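Local coordinates for protein leucine aminopeptidase (Fimbriiglobus ruber, PDB 7D1B) that probably acts as a zinc-dependent glutaminyl cyclase of the M28 peptidase family, turning N-terminal glutamine of peptides into pyroglutamate, at residues Lys83-Leu88 with Glu165-Met170; Ile126-Tyr131 with Val182-Glu187; Thr133-His138 with Tyr189-Gly194; His138-Thr143 with His309-Thr314; Ala229-Leu234 with Val283-Ile288. One frame throughout, in Å; residues are numbered along the deposited sequence. Where two conformers were deposited one is given.

Interaction 1: residues Lys83-Leu88 with Glu165-Met170; sequences KHFEGL and ELAHHM
H84 has its CG anti to the backbone N (chi1 -178°), whereas H168 keeps its CG beside the backbone N (chi1 -70°), and these two settings bring the imidazoles together. They form an offset edge-to-face pair, the edge of H84 turned toward the face of H168, with centroids 5.3 Å apart and planes at 74°. H84 CE1 comes to 3.6 Å from H168 NE2. Both rings are tied down by other residues: H84 NE2 is hydrogen-bonded to M164 O and H168 NE2 to the hydroxyl of Y57. L88 wedges in beside them. Its CD1 sits squarely over the H168 ring, 3.9 Å from the centroid, a CH-pi contact, and the same methyl lies 3.8 Å from A167 CB. F85 completes the apolar patch by presenting its ring edge, CD1 being 3.8 Å from A167 CB. A water donates to L88 O (2.9 Å) and to A167 O (2.7 Å), bridging the two backbones. This is plain packing: the C-terminal parts of helices 72-87 and 153-167 come together over the sheet, where F85 rests on F181 of strand 178-184 and A167 on W117 of strand 108-117, while Y57 of helix 51-63 also meets H84, ring edge-to-face.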
# COMPACT_ATOMS: atom_id res chain seq x y z
N LYS A 83 10.35 -14.38 -2.26
CA LYS A 83 10.79 -15.48 -1.41
C LYS A 83 10.09 -15.46 -0.06
O LYS A 83 9.67 -16.51 0.46
CB LYS A 83 12.30 -15.41 -1.23
CG LYS A 83 12.88 -16.50 -0.35
CD LYS A 83 14.38 -16.33 -0.16
CE LYS A 83 14.96 -17.45 0.68
NZ LYS A 83 16.44 -17.33 0.81
N HIS A 84 9.91 -14.27 0.51
CA HIS A 84 9.26 -14.17 1.81
C HIS A 84 7.81 -14.65 1.75
O HIS A 84 7.36 -15.49 2.56
CB HIS A 84 9.31 -12.71 2.25
CG HIS A 84 8.71 -12.48 3.59
ND1 HIS A 84 9.38 -12.78 4.76
CD2 HIS A 84 7.49 -12.01 3.95
CE1 HIS A 84 8.59 -12.49 5.78
NE2 HIS A 84 7.45 -12.02 5.32
N PHE A 85 7.06 -14.13 0.78
CA PHE A 85 5.65 -14.48 0.67
C PHE A 85 5.47 -15.95 0.34
O PHE A 85 4.62 -16.63 0.92
CB PHE A 85 4.95 -13.59 -0.36
CG PHE A 85 4.83 -12.13 0.03
CD1 PHE A 85 4.44 -11.76 1.31
CD2 PHE A 85 5.08 -11.14 -0.91
CE1 PHE A 85 4.29 -10.41 1.64
CE2 PHE A 85 4.94 -9.80 -0.57
CZ PHE A 85 4.55 -9.45 0.70
N GLU A 86 6.25 -16.47 -0.61
CA GLU A 86 6.13 -17.88 -0.97
C GLU A 86 6.48 -18.77 0.21
O GLU A 86 5.84 -19.81 0.43
CB GLU A 86 7.02 -18.21 -2.16
CG GLU A 86 6.49 -17.66 -3.48
CD GLU A 86 7.37 -17.99 -4.67
OE1 GLU A 86 8.56 -18.33 -4.50
OE2 GLU A 86 6.84 -17.92 -5.80
N GLY A 87 7.49 -18.37 0.99
CA GLY A 87 7.89 -19.19 2.12
C GLY A 87 6.85 -19.24 3.21
O GLY A 87 6.92 -20.11 4.08
N LEU A 88 5.88 -18.32 3.18
CA LEU A 88 4.81 -18.30 4.17
C LEU A 88 3.48 -18.76 3.62
O LEU A 88 2.47 -18.72 4.33
CB LEU A 88 4.75 -16.91 4.82
CG LEU A 88 5.97 -16.65 5.72
CD1 LEU A 88 6.12 -15.18 6.03
CD2 LEU A 88 5.85 -17.46 7.02
N GLU A 165 5.08 -8.58 7.48
CA GLU A 165 4.67 -9.01 8.82
C GLU A 165 3.38 -9.82 8.77
O GLU A 165 3.29 -10.90 9.36
CB GLU A 165 4.54 -7.82 9.77
CG GLU A 165 3.95 -8.21 11.14
CD GLU A 165 4.79 -9.23 11.89
OE1 GLU A 165 6.00 -9.32 11.62
OE2 GLU A 165 4.22 -9.93 12.78
N LEU A 166 2.37 -9.31 8.07
CA LEU A 166 1.08 -10.00 8.00
C LEU A 166 1.23 -11.39 7.44
O LEU A 166 0.49 -12.31 7.83
CB LEU A 166 0.10 -9.20 7.14
CG LEU A 166 -0.44 -7.90 7.75
CD1 LEU A 166 -1.26 -7.15 6.71
CD2 LEU A 166 -1.27 -8.19 8.98
N ALA A 167 2.16 -11.58 6.50
CA ALA A 167 2.34 -12.89 5.89
C ALA A 167 2.65 -13.99 6.91
O ALA A 167 2.35 -15.15 6.64
CB ALA A 167 3.45 -12.82 4.85
N HIS A 168 3.27 -13.66 8.05
CA HIS A 168 3.51 -14.68 9.07
C HIS A 168 2.21 -15.26 9.62
O HIS A 168 2.21 -16.39 10.13
CB HIS A 168 4.33 -14.12 10.23
CG HIS A 168 5.75 -13.84 9.86
ND1 HIS A 168 6.71 -14.83 9.83
CD2 HIS A 168 6.37 -12.69 9.51
CE1 HIS A 168 7.87 -14.30 9.48
NE2 HIS A 168 7.69 -13.01 9.27
N HIS A 169 1.11 -14.50 9.53
CA HIS A 169 -0.14 -14.84 10.19
C HIS A 169 -1.21 -15.32 9.24
O HIS A 169 -2.15 -15.98 9.69
CB HIS A 169 -0.67 -13.60 10.93
CG HIS A 169 0.38 -12.97 11.79
ND1 HIS A 169 0.61 -13.34 13.09
CD2 HIS A 169 1.31 -12.03 11.48
CE1 HIS A 169 1.63 -12.64 13.56
NE2 HIS A 169 2.08 -11.84 12.60
N MET A 170 -1.10 -15.03 7.93
CA MET A 170 -2.24 -15.17 7.03
C MET A 170 -2.79 -16.59 6.98
O MET A 170 -4.02 -16.75 6.94
CB MET A 170 -1.90 -14.68 5.62
CG MET A 170 -1.75 -13.18 5.49
SD MET A 170 -3.19 -12.22 6.01
CE MET A 170 -4.32 -12.64 4.69
O HOH W 1 1.00 -17.48 6.45

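Interaction 2: residues Ile126-Tyr131 with Val182-Glu187; sequences IVCSHY and VLFDGE
This is a parallel strand pairing in the buried middle of the mixed sheet, running on into the loops that lead to the zinc site. Four backbone hydrogen bonds hold it. V182 gives its N to V127 O (2.9 Å) and takes S129 N on its O (3.1 Å); one step on, F184 N reaches S129 O (2.9 Å) and Y131 N reaches F184 O (3.0 Å). Strands 123-130 and 178-184 are consecutive parallel neighbours joined through helix 153-167, a beta-alpha-beta crossover. On the side bearing V182 and F184, C128 SG lies obliquely beside the phenyl ring, 3.6 Å from F184 CE2. On the L183 side, Y131 lays its ring face over L183 CB, 3.9 Å from ring centroid to CB, while F184 O and D185 N lie at the ring edge. H130 holds its CG between the backbone N and the carbonyl carbon (chi1 84°), which puts the ring beneath E187: OE1 stands 3.0 Å above the middle of the imidazole plane. An alanine here removes NE2, bonded to OD1 of the zinc ligand D155, which would probably turn more freely, with a gap under E187. D132 OD1 holds the other ring nitrogen, ND1, and also accepts from E187 N.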
# COMPACT_ATOMS: atom_id res chain seq x y z
N ILE A 126 -8.41 -6.74 -1.56
CA ILE A 126 -7.04 -6.33 -1.83
C ILE A 126 -6.51 -5.54 -0.64
O ILE A 126 -7.18 -4.64 -0.13
CB ILE A 126 -6.98 -5.45 -3.09
CG1 ILE A 126 -7.34 -6.27 -4.33
CG2 ILE A 126 -5.62 -4.76 -3.21
CD1 ILE A 126 -7.72 -5.43 -5.52
N VAL A 127 -5.28 -5.85 -0.23
CA VAL A 127 -4.46 -4.97 0.60
C VAL A 127 -3.33 -4.55 -0.31
O VAL A 127 -2.64 -5.41 -0.87
CB VAL A 127 -3.93 -5.70 1.85
CG1 VAL A 127 -2.99 -4.77 2.62
CG2 VAL A 127 -5.07 -6.19 2.73
N CYS A 128 -3.12 -3.24 -0.48
CA CYS A 128 -2.18 -2.80 -1.50
C CYS A 128 -1.30 -1.66 -1.00
O CYS A 128 -1.59 -1.00 0.00
CB CYS A 128 -2.89 -2.48 -2.84
SG CYS A 128 -4.11 -1.18 -2.78
N SER A 129 -0.23 -1.43 -1.75
CA SER A 129 0.76 -0.40 -1.46
C SER A 129 1.57 -0.24 -2.72
O SER A 129 1.73 -1.19 -3.47
CB SER A 129 1.69 -0.89 -0.34
OG SER A 129 2.68 0.05 -0.02
N HIS A 130 2.14 0.95 -2.94
CA HIS A 130 3.20 1.02 -3.95
C HIS A 130 4.50 0.49 -3.35
O HIS A 130 4.63 0.37 -2.12
CB HIS A 130 3.34 2.41 -4.60
CG HIS A 130 4.18 3.40 -3.83
ND1 HIS A 130 5.41 3.82 -4.29
CD2 HIS A 130 3.93 4.12 -2.71
CE1 HIS A 130 5.89 4.73 -3.47
NE2 HIS A 130 5.02 4.93 -2.50
N TYR A 131 5.46 0.15 -4.21
CA TYR A 131 6.75 -0.28 -3.70
C TYR A 131 7.93 0.26 -4.50
O TYR A 131 9.07 -0.01 -4.13
CB TYR A 131 6.84 -1.81 -3.48
CG TYR A 131 6.97 -2.71 -4.70
CD1 TYR A 131 6.40 -2.41 -5.93
CD2 TYR A 131 7.64 -3.91 -4.58
CE1 TYR A 131 6.53 -3.29 -7.02
CE2 TYR A 131 7.77 -4.78 -5.65
CZ TYR A 131 7.22 -4.47 -6.87
OH TYR A 131 7.37 -5.37 -7.90
N VAL A 182 -1.23 -6.66 -3.02
CA VAL A 182 -0.84 -6.15 -4.33
C VAL A 182 0.16 -5.02 -4.12
O VAL A 182 -0.14 -4.03 -3.42
CB VAL A 182 -2.05 -5.69 -5.16
CG1 VAL A 182 -1.60 -5.18 -6.52
CG2 VAL A 182 -3.08 -6.84 -5.29
N LEU A 183 1.34 -5.16 -4.72
CA LEU A 183 2.38 -4.15 -4.69
C LEU A 183 2.48 -3.50 -6.06
O LEU A 183 2.80 -4.17 -7.06
CB LEU A 183 3.71 -4.78 -4.28
CG LEU A 183 3.67 -5.19 -2.80
CD1 LEU A 183 4.70 -6.24 -2.53
CD2 LEU A 183 3.85 -3.98 -1.92
N PHE A 184 2.16 -2.21 -6.12
CA PHE A 184 2.16 -1.46 -7.38
C PHE A 184 3.54 -0.87 -7.65
O PHE A 184 4.09 -0.13 -6.82
CB PHE A 184 1.17 -0.30 -7.32
CG PHE A 184 -0.25 -0.71 -7.08
CD1 PHE A 184 -0.91 -1.62 -7.92
CD2 PHE A 184 -0.96 -0.18 -6.00
CE1 PHE A 184 -2.24 -1.96 -7.68
CE2 PHE A 184 -2.28 -0.52 -5.78
CZ PHE A 184 -2.92 -1.41 -6.61
N ASP A 185 4.07 -1.16 -8.83
CA ASP A 185 5.24 -0.44 -9.31
C ASP A 185 4.82 0.93 -9.85
O ASP A 185 3.64 1.20 -10.10
CB ASP A 185 5.91 -1.26 -10.42
CG ASP A 185 7.41 -1.00 -10.56
OD1 ASP A 185 7.95 0.01 -10.04
OD2 ASP A 185 8.07 -1.85 -11.22
N GLY A 186 5.81 1.80 -10.04
CA GLY A 186 5.62 2.99 -10.84
C GLY A 186 4.56 3.94 -10.33
O GLY A 186 3.94 4.66 -11.12
N GLU A 187 4.35 3.99 -9.01
CA GLU A 187 3.45 5.02 -8.50
C GLU A 187 4.04 6.40 -8.70
O GLU A 187 3.32 7.34 -9.03
CB GLU A 187 3.11 4.81 -7.03
CG GLU A 187 2.02 5.77 -6.55
CD GLU A 187 2.50 6.74 -5.54
OE1 GLU A 187 3.46 6.44 -4.81
OE2 GLU A 187 1.89 7.82 -5.49

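Interaction 3: residues Thr133-His138 with Tyr189-Gly194; sequences TRPAAH and YILDPG
P193 sets the CB-CG edge of its ring over the imidazole of H138, its CB 3.9 Å from the ring centroid and almost exactly on the ring normal, a CH-pi contact. A136 CB covers the opposite face, offset toward the rim, so the ring is sandwiched between a proline of one loop and an alanine of its own. The two loops follow strands 123-130 and 178-184 at the zinc end of the M28 peptidase fold, and segment 189-194 directly follows the zinc ligand E188. R134 helps fix the rotation of H138. Its extended chain comes side-on and places two nitrogens on the same acceptor: NE is 2.9 Å from H138 ND1 and in the imidazole plane, whereas NH1, 3.3 Å from that ND1, lies 36° out of it. The guanidinium has further work, for its NH2 forms a salt bridge with E188 and a hydrogen bond with the Y204 hydroxyl, which makes R134 a second-shell residue of the metal site. I190 crosses one face of this group, CG1 standing 3.5 Å above the guanidinium plane, and its carbonyl points at the ring edge of H138, with O 3.3 Å from CE1. Beside it, P135 packs against the backbone of the second loop, CD lying 3.4 Å from I190 N, and its CG leans on the L191 side chain. A water stands 2.8 Å from H138 NE2, in the ring plane, and donates to L191 O. Spanning P193, D192 OD1 accepts G194 N at 2.9 Å, met from above the carboxylate plane, which closes an Asx turn.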
# COMPACT_ATOMS: atom_id res chain seq x y z
N THR A 133 10.31 3.48 -5.24
CA THR A 133 10.65 4.66 -4.46
C THR A 133 10.89 5.83 -5.39
O THR A 133 11.44 5.68 -6.49
CB THR A 133 11.84 4.44 -3.51
OG1 THR A 133 13.02 4.08 -4.24
CG2 THR A 133 11.51 3.34 -2.49
N ARG A 134 10.47 7.01 -4.96
CA ARG A 134 10.60 8.20 -5.77
C ARG A 134 12.07 8.48 -6.05
O ARG A 134 12.91 8.31 -5.17
CB ARG A 134 10.00 9.38 -5.01
CG ARG A 134 9.69 10.58 -5.87
CD ARG A 134 9.07 11.69 -5.02
NE ARG A 134 8.81 12.87 -5.82
CZ ARG A 134 7.65 13.20 -6.37
NH1 ARG A 134 7.57 14.30 -7.12
NH2 ARG A 134 6.57 12.43 -6.22
N PRO A 135 12.43 8.92 -7.26
CA PRO A 135 13.86 9.10 -7.56
C PRO A 135 14.55 10.12 -6.69
O PRO A 135 15.76 10.00 -6.47
CB PRO A 135 13.86 9.49 -9.05
CG PRO A 135 12.63 8.78 -9.59
CD PRO A 135 11.60 8.96 -8.48
N ALA A 136 13.84 11.12 -6.19
CA ALA A 136 14.45 12.16 -5.38
C ALA A 136 13.48 12.62 -4.32
O ALA A 136 12.26 12.53 -4.49
CB ALA A 136 14.87 13.38 -6.24
N ALA A 137 14.04 13.14 -3.22
CA ALA A 137 13.26 13.72 -2.13
C ALA A 137 12.90 15.15 -2.54
O ALA A 137 13.51 16.14 -2.12
CB ALA A 137 14.08 13.70 -0.84
N HIS A 138 11.88 15.26 -3.39
CA HIS A 138 11.60 16.53 -4.05
C HIS A 138 11.04 17.61 -3.14
O HIS A 138 10.94 18.76 -3.58
CB HIS A 138 10.64 16.34 -5.23
CG HIS A 138 11.28 15.73 -6.43
ND1 HIS A 138 10.81 14.57 -7.01
CD2 HIS A 138 12.34 16.13 -7.18
CE1 HIS A 138 11.54 14.29 -8.08
NE2 HIS A 138 12.49 15.21 -8.19
N TYR A 189 7.50 7.31 -10.23
CA TYR A 189 8.76 7.29 -10.97
C TYR A 189 8.99 8.68 -11.57
O TYR A 189 8.96 8.89 -12.78
CB TYR A 189 8.68 6.19 -12.02
CG TYR A 189 9.91 6.04 -12.89
CD1 TYR A 189 11.15 5.78 -12.34
CD2 TYR A 189 9.81 6.14 -14.27
CE1 TYR A 189 12.28 5.65 -13.14
CE2 TYR A 189 10.93 5.99 -15.09
CZ TYR A 189 12.17 5.74 -14.51
OH TYR A 189 13.30 5.58 -15.28
N ILE A 190 9.16 9.65 -10.68
CA ILE A 190 9.14 11.06 -11.06
C ILE A 190 10.57 11.53 -11.26
O ILE A 190 11.30 11.82 -10.29
CB ILE A 190 8.40 11.92 -10.04
CG1 ILE A 190 6.99 11.37 -9.76
CG2 ILE A 190 8.36 13.39 -10.51
CD1 ILE A 190 6.10 11.15 -10.99
N LEU A 191 10.99 11.63 -12.52
CA LEU A 191 12.30 12.16 -12.85
C LEU A 191 12.25 13.66 -13.04
O LEU A 191 13.21 14.36 -12.71
CB LEU A 191 12.85 11.44 -14.09
CG LEU A 191 13.05 9.93 -13.90
CD1 LEU A 191 13.30 9.22 -15.23
CD2 LEU A 191 14.18 9.64 -12.92
N ASP A 192 11.15 14.16 -13.59
CA ASP A 192 10.91 15.58 -13.77
C ASP A 192 9.70 15.94 -12.94
O ASP A 192 8.58 15.52 -13.28
CB ASP A 192 10.64 15.84 -15.25
CG ASP A 192 10.08 17.22 -15.51
OD1 ASP A 192 10.26 18.12 -14.65
OD2 ASP A 192 9.49 17.43 -16.61
N PRO A 193 9.86 16.68 -11.84
CA PRO A 193 8.71 17.01 -10.98
C PRO A 193 7.88 18.17 -11.50
O PRO A 193 6.92 18.55 -10.83
CB PRO A 193 9.40 17.37 -9.66
CG PRO A 193 10.67 18.03 -10.11
CD PRO A 193 11.12 17.23 -11.32
N GLY A 194 8.24 18.73 -12.65
CA GLY A 194 7.52 19.85 -13.19
C GLY A 194 7.86 21.14 -12.48
O GLY A 194 8.83 21.25 -11.72
O HOH W 2 14.35 15.31 -10.29

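Interaction 4: residues His138-Thr143 with His309-Thr314; sequences HQETDT and HLLSDT. With ZN (zinc ion), chain B.
E140 OE2 takes the backbone N-H of L311 on its anti lone pair, a short and straight bond (2.8 Å from OE2 to N, 167° at the hydrogen). The bend at chi2 (-75°) turns the carboxylate of E140 toward the 309-314 loop. The same oxygen accepts a hydrogen bond from a water 2.7 Å away, which also takes a weak bond from S312 N. One residue back, Q139 N donates to H309 O at 3.0 Å, so consecutive residues hold H309 and L311. H309 itself faces the other way: its NE2 binds the zinc ion at 2.0 Å, with a water at 2.1 Å and with D155 and E188 completing the site. Packing surrounds these bonds. L310 CD2 rests on the backbone of the first loop, 3.6 Å from Q139 C; H309 CB touches Q139 CG at 3.6 Å; and L311 CB lies 3.5 Å from E140 OE2, flanking the bond. L310 to D313 make a type I beta turn. This surface contact clips the loop after strand 123-130 to the one running from strand 297-300 toward helix 320-336, and D313 anchors the turn on helix 153-167, its backbone hydrogen-bonded to A153 and its OD1 to N154 N.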
# COMPACT_ATOMS: atom_id res chain seq x y z
N HIS A 138 11.88 15.26 -3.39
CA HIS A 138 11.60 16.53 -4.05
C HIS A 138 11.04 17.61 -3.14
O HIS A 138 10.94 18.76 -3.58
CB HIS A 138 10.64 16.34 -5.23
CG HIS A 138 11.28 15.73 -6.43
ND1 HIS A 138 10.81 14.57 -7.01
CD2 HIS A 138 12.34 16.13 -7.18
CE1 HIS A 138 11.54 14.29 -8.08
NE2 HIS A 138 12.49 15.21 -8.19
N GLN A 139 10.67 17.30 -1.88
CA GLN A 139 10.29 18.37 -0.97
C GLN A 139 11.49 19.05 -0.33
O GLN A 139 11.32 20.09 0.32
CB GLN A 139 9.30 17.89 0.09
CG GLN A 139 7.93 17.61 -0.48
CD GLN A 139 7.22 18.85 -0.96
OE1 GLN A 139 7.09 19.82 -0.22
NE2 GLN A 139 6.75 18.84 -2.20
N GLU A 140 12.70 18.52 -0.52
CA GLU A 140 13.89 19.22 -0.06
C GLU A 140 14.03 20.53 -0.82
O GLU A 140 13.95 20.54 -2.06
CB GLU A 140 15.13 18.35 -0.30
CG GLU A 140 15.18 17.07 0.53
CD GLU A 140 15.54 17.29 1.98
OE1 GLU A 140 15.98 18.40 2.34
OE2 GLU A 140 15.39 16.33 2.76
N THR A 141 14.24 21.63 -0.10
CA THR A 141 14.32 22.94 -0.75
C THR A 141 15.71 23.24 -1.30
O THR A 141 15.84 24.14 -2.14
CB THR A 141 13.84 24.05 0.19
OG1 THR A 141 14.60 24.01 1.41
CG2 THR A 141 12.37 23.86 0.51
N ASP A 142 16.74 22.52 -0.86
CA ASP A 142 18.05 22.59 -1.49
C ASP A 142 18.11 21.48 -2.53
O ASP A 142 18.14 20.29 -2.18
CB ASP A 142 19.15 22.42 -0.44
CG ASP A 142 20.56 22.52 -1.03
OD1 ASP A 142 20.72 22.48 -2.26
OD2 ASP A 142 21.51 22.67 -0.24
N THR A 143 18.12 21.85 -3.82
CA THR A 143 18.05 20.84 -4.87
C THR A 143 19.31 19.98 -4.95
O THR A 143 19.27 18.92 -5.59
CB THR A 143 17.69 21.46 -6.22
OG1 THR A 143 18.70 22.41 -6.59
CG2 THR A 143 16.34 22.16 -6.12
N HIS A 309 8.56 13.06 1.35
CA HIS A 309 9.48 13.43 0.28
C HIS A 309 10.67 14.24 0.78
O HIS A 309 11.23 15.07 0.05
CB HIS A 309 8.73 14.10 -0.88
CG HIS A 309 7.77 13.16 -1.54
ND1 HIS A 309 6.87 13.54 -2.52
CD2 HIS A 309 7.58 11.82 -1.36
CE1 HIS A 309 6.15 12.48 -2.88
NE2 HIS A 309 6.58 11.42 -2.21
N LEU A 310 11.09 13.97 2.02
CA LEU A 310 12.33 14.49 2.59
C LEU A 310 13.30 13.34 2.84
O LEU A 310 12.89 12.20 3.05
CB LEU A 310 12.10 15.24 3.91
CG LEU A 310 11.20 16.47 3.80
CD1 LEU A 310 10.98 17.10 5.19
CD2 LEU A 310 11.79 17.50 2.85
N LEU A 311 14.60 13.67 2.85
CA LEU A 311 15.60 12.65 3.12
C LEU A 311 15.46 12.04 4.50
O LEU A 311 15.98 10.94 4.74
CB LEU A 311 17.01 13.23 2.95
CG LEU A 311 17.33 13.62 1.51
CD1 LEU A 311 18.62 14.42 1.46
CD2 LEU A 311 17.44 12.38 0.63
N SER A 312 14.76 12.73 5.41
CA SER A 312 14.50 12.23 6.75
C SER A 312 13.36 11.20 6.81
O SER A 312 13.01 10.77 7.91
CB SER A 312 14.23 13.42 7.67
OG SER A 312 13.24 14.27 7.10
N ASP A 313 12.79 10.78 5.68
CA ASP A 313 11.80 9.70 5.67
C ASP A 313 12.54 8.37 5.73
O ASP A 313 12.75 7.68 4.73
CB ASP A 313 10.92 9.81 4.42
CG ASP A 313 9.84 8.74 4.36
OD1 ASP A 313 9.57 8.09 5.40
OD2 ASP A 313 9.25 8.55 3.27
N THR A 314 12.96 8.01 6.95
CA THR A 314 13.87 6.90 7.20
C THR A 314 13.25 5.95 8.21
O THR A 314 12.24 6.28 8.85
CB THR A 314 15.21 7.45 7.71
OG1 THR A 314 14.97 8.34 8.81
CG2 THR A 314 15.94 8.20 6.60
ZN ZN B . 5.76 9.57 -2.15
O HOH W 3 15.85 15.90 5.39
O HOH W 4 3.76 10.03 -1.68

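Interaction 5: residues Ala229-Leu234 with Val283-Ile288; sequences AVLLDL and VLDDHI
The carboxylates of D233 and D285 meet across this contact with their planes 51° apart, D233 OD2 only 2.6 Å from D285 OD2. On its other oxygen, D285 accepts its neighbour's amide, with D286 N 2.9 Å from OD1, which restrains its rotation. The third flat group is the H287 imidazole: I288 CD1 covers one face, toward the rim, V283 O and D285 CA lie at its edge, and its NE2 is bonded to E245. L231 fills the angle between these groups. Its CG is anti to the backbone N (chi1 172°), and the CD2 methyl reaches 3.5 Å from D285 CG, 3.6 Å from H287 N and 3.8 Å from D286 CB. A leucine in place of D285 removes both oxygens, which would probably leave the D286 amide without its acceptor and the D233 carboxylate freer to turn. D299 brings another carboxylate up to D285, and D233 also lies close to the zinc ligand D155, so these acids probably belong to the carboxylic-acid network credited with cyclase activity in M28 enzymes. The contact joins strand 225-232, between strands 123-130 and 297-300, to the segment leading into helix 287-292; S208 of helix 206-218 holds D286, and H287 leans on helix 246-251.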
# COMPACT_ATOMS: atom_id res chain seq x y z
N ALA A 229 -10.84 -2.81 -1.54
CA ALA A 229 -9.39 -2.66 -1.50
C ALA A 229 -9.02 -1.60 -0.47
O ALA A 229 -9.68 -0.57 -0.38
CB ALA A 229 -8.85 -2.24 -2.86
N VAL A 230 -7.94 -1.87 0.26
CA VAL A 230 -7.34 -0.89 1.16
C VAL A 230 -5.93 -0.63 0.70
O VAL A 230 -5.12 -1.56 0.62
CB VAL A 230 -7.38 -1.34 2.64
CG1 VAL A 230 -6.60 -0.35 3.48
CG2 VAL A 230 -8.81 -1.44 3.12
N LEU A 231 -5.64 0.64 0.39
CA LEU A 231 -4.31 1.11 0.06
C LEU A 231 -3.66 1.67 1.32
O LEU A 231 -4.28 2.44 2.05
CB LEU A 231 -4.42 2.21 -1.00
CG LEU A 231 -3.11 2.93 -1.32
CD1 LEU A 231 -2.10 1.99 -1.98
CD2 LEU A 231 -3.37 4.13 -2.21
N LEU A 232 -2.43 1.26 1.57
CA LEU A 232 -1.65 1.76 2.70
C LEU A 232 -0.65 2.77 2.17
O LEU A 232 0.17 2.41 1.32
CB LEU A 232 -0.88 0.60 3.31
CG LEU A 232 -1.75 -0.54 3.86
CD1 LEU A 232 -0.85 -1.73 4.21
CD2 LEU A 232 -2.58 -0.06 5.05
N ASP A 233 -0.66 4.00 2.68
CA ASP A 233 0.31 4.99 2.22
C ASP A 233 0.54 6.02 3.32
O ASP A 233 -0.44 6.58 3.84
CB ASP A 233 -0.26 5.70 0.98
CG ASP A 233 0.82 6.39 0.14
OD1 ASP A 233 2.04 6.28 0.46
OD2 ASP A 233 0.48 7.05 -0.88
N LEU A 234 1.79 6.29 3.70
CA LEU A 234 2.09 7.32 4.69
C LEU A 234 1.29 7.11 5.97
O LEU A 234 0.62 8.01 6.47
CB LEU A 234 1.87 8.74 4.15
CG LEU A 234 2.43 9.06 2.78
CD1 LEU A 234 2.03 10.48 2.40
CD2 LEU A 234 3.92 8.93 2.73
N VAL A 283 -6.93 13.29 -2.05
CA VAL A 283 -5.57 12.85 -2.32
C VAL A 283 -5.62 11.88 -3.50
O VAL A 283 -6.21 10.81 -3.40
CB VAL A 283 -4.94 12.17 -1.09
CG1 VAL A 283 -3.48 11.80 -1.39
CG2 VAL A 283 -5.02 13.07 0.15
N LEU A 284 -4.99 12.26 -4.61
CA LEU A 284 -4.79 11.32 -5.69
C LEU A 284 -3.78 10.27 -5.25
O LEU A 284 -2.72 10.60 -4.71
CB LEU A 284 -4.28 12.05 -6.93
CG LEU A 284 -5.26 13.05 -7.54
CD1 LEU A 284 -4.57 13.83 -8.64
CD2 LEU A 284 -6.50 12.33 -8.05
N ASP A 285 -4.09 9.00 -5.49
CA ASP A 285 -3.20 7.93 -5.05
C ASP A 285 -3.56 6.68 -5.85
O ASP A 285 -4.38 6.70 -6.77
CB ASP A 285 -3.33 7.75 -3.53
CG ASP A 285 -2.06 7.28 -2.88
OD1 ASP A 285 -1.16 6.76 -3.56
OD2 ASP A 285 -1.97 7.41 -1.62
N ASP A 286 -2.92 5.56 -5.50
CA ASP A 286 -3.13 4.31 -6.22
C ASP A 286 -4.55 3.78 -6.11
O ASP A 286 -4.90 2.88 -6.88
CB ASP A 286 -2.13 3.26 -5.73
CG ASP A 286 -0.74 3.41 -6.35
OD1 ASP A 286 -0.64 3.63 -7.58
OD2 ASP A 286 0.24 3.24 -5.61
N HIS A 287 -5.37 4.28 -5.17
CA HIS A 287 -6.74 3.79 -5.05
C HIS A 287 -7.68 4.38 -6.09
O HIS A 287 -8.78 3.86 -6.28
CB HIS A 287 -7.28 4.05 -3.64
CG HIS A 287 -7.41 5.50 -3.31
ND1 HIS A 287 -6.43 6.43 -3.61
CD2 HIS A 287 -8.41 6.17 -2.70
CE1 HIS A 287 -6.83 7.62 -3.18
NE2 HIS A 287 -8.03 7.48 -2.62
N ILE A 288 -7.26 5.45 -6.78
CA ILE A 288 -8.14 6.06 -7.78
C ILE A 288 -8.44 5.08 -8.91
O ILE A 288 -9.59 4.89 -9.30
CB ILE A 288 -7.50 7.35 -8.33
CG1 ILE A 288 -7.25 8.36 -7.20
CG2 ILE A 288 -8.34 7.94 -9.47
CD1 ILE A 288 -8.50 8.89 -6.57

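The centre of interaction 2 lies about 5 Å from the centre of the chain, and the others spread out from it. Interaction 5 is about 9 Å away, centre to centre, on the adjoining strand 225-232; C128 N is probably hydrogen-bonded to V230 O, and D286 packs on H130 and E187. Interaction 1, about 16 Å away, covers the sheet with helices 72-87 and 153-167, F85 touching L183. Interaction 3, about 17 Å from interaction 2, continues its segments into the loops beyond, and interaction 4, about 11 Å further and sharing H138, adds the loop of H309. Along the chain, interactions 1 to 4 interleave, and interaction 5 lies within the span of interaction 4. The sheet core thus leads to loops gathered round zinc.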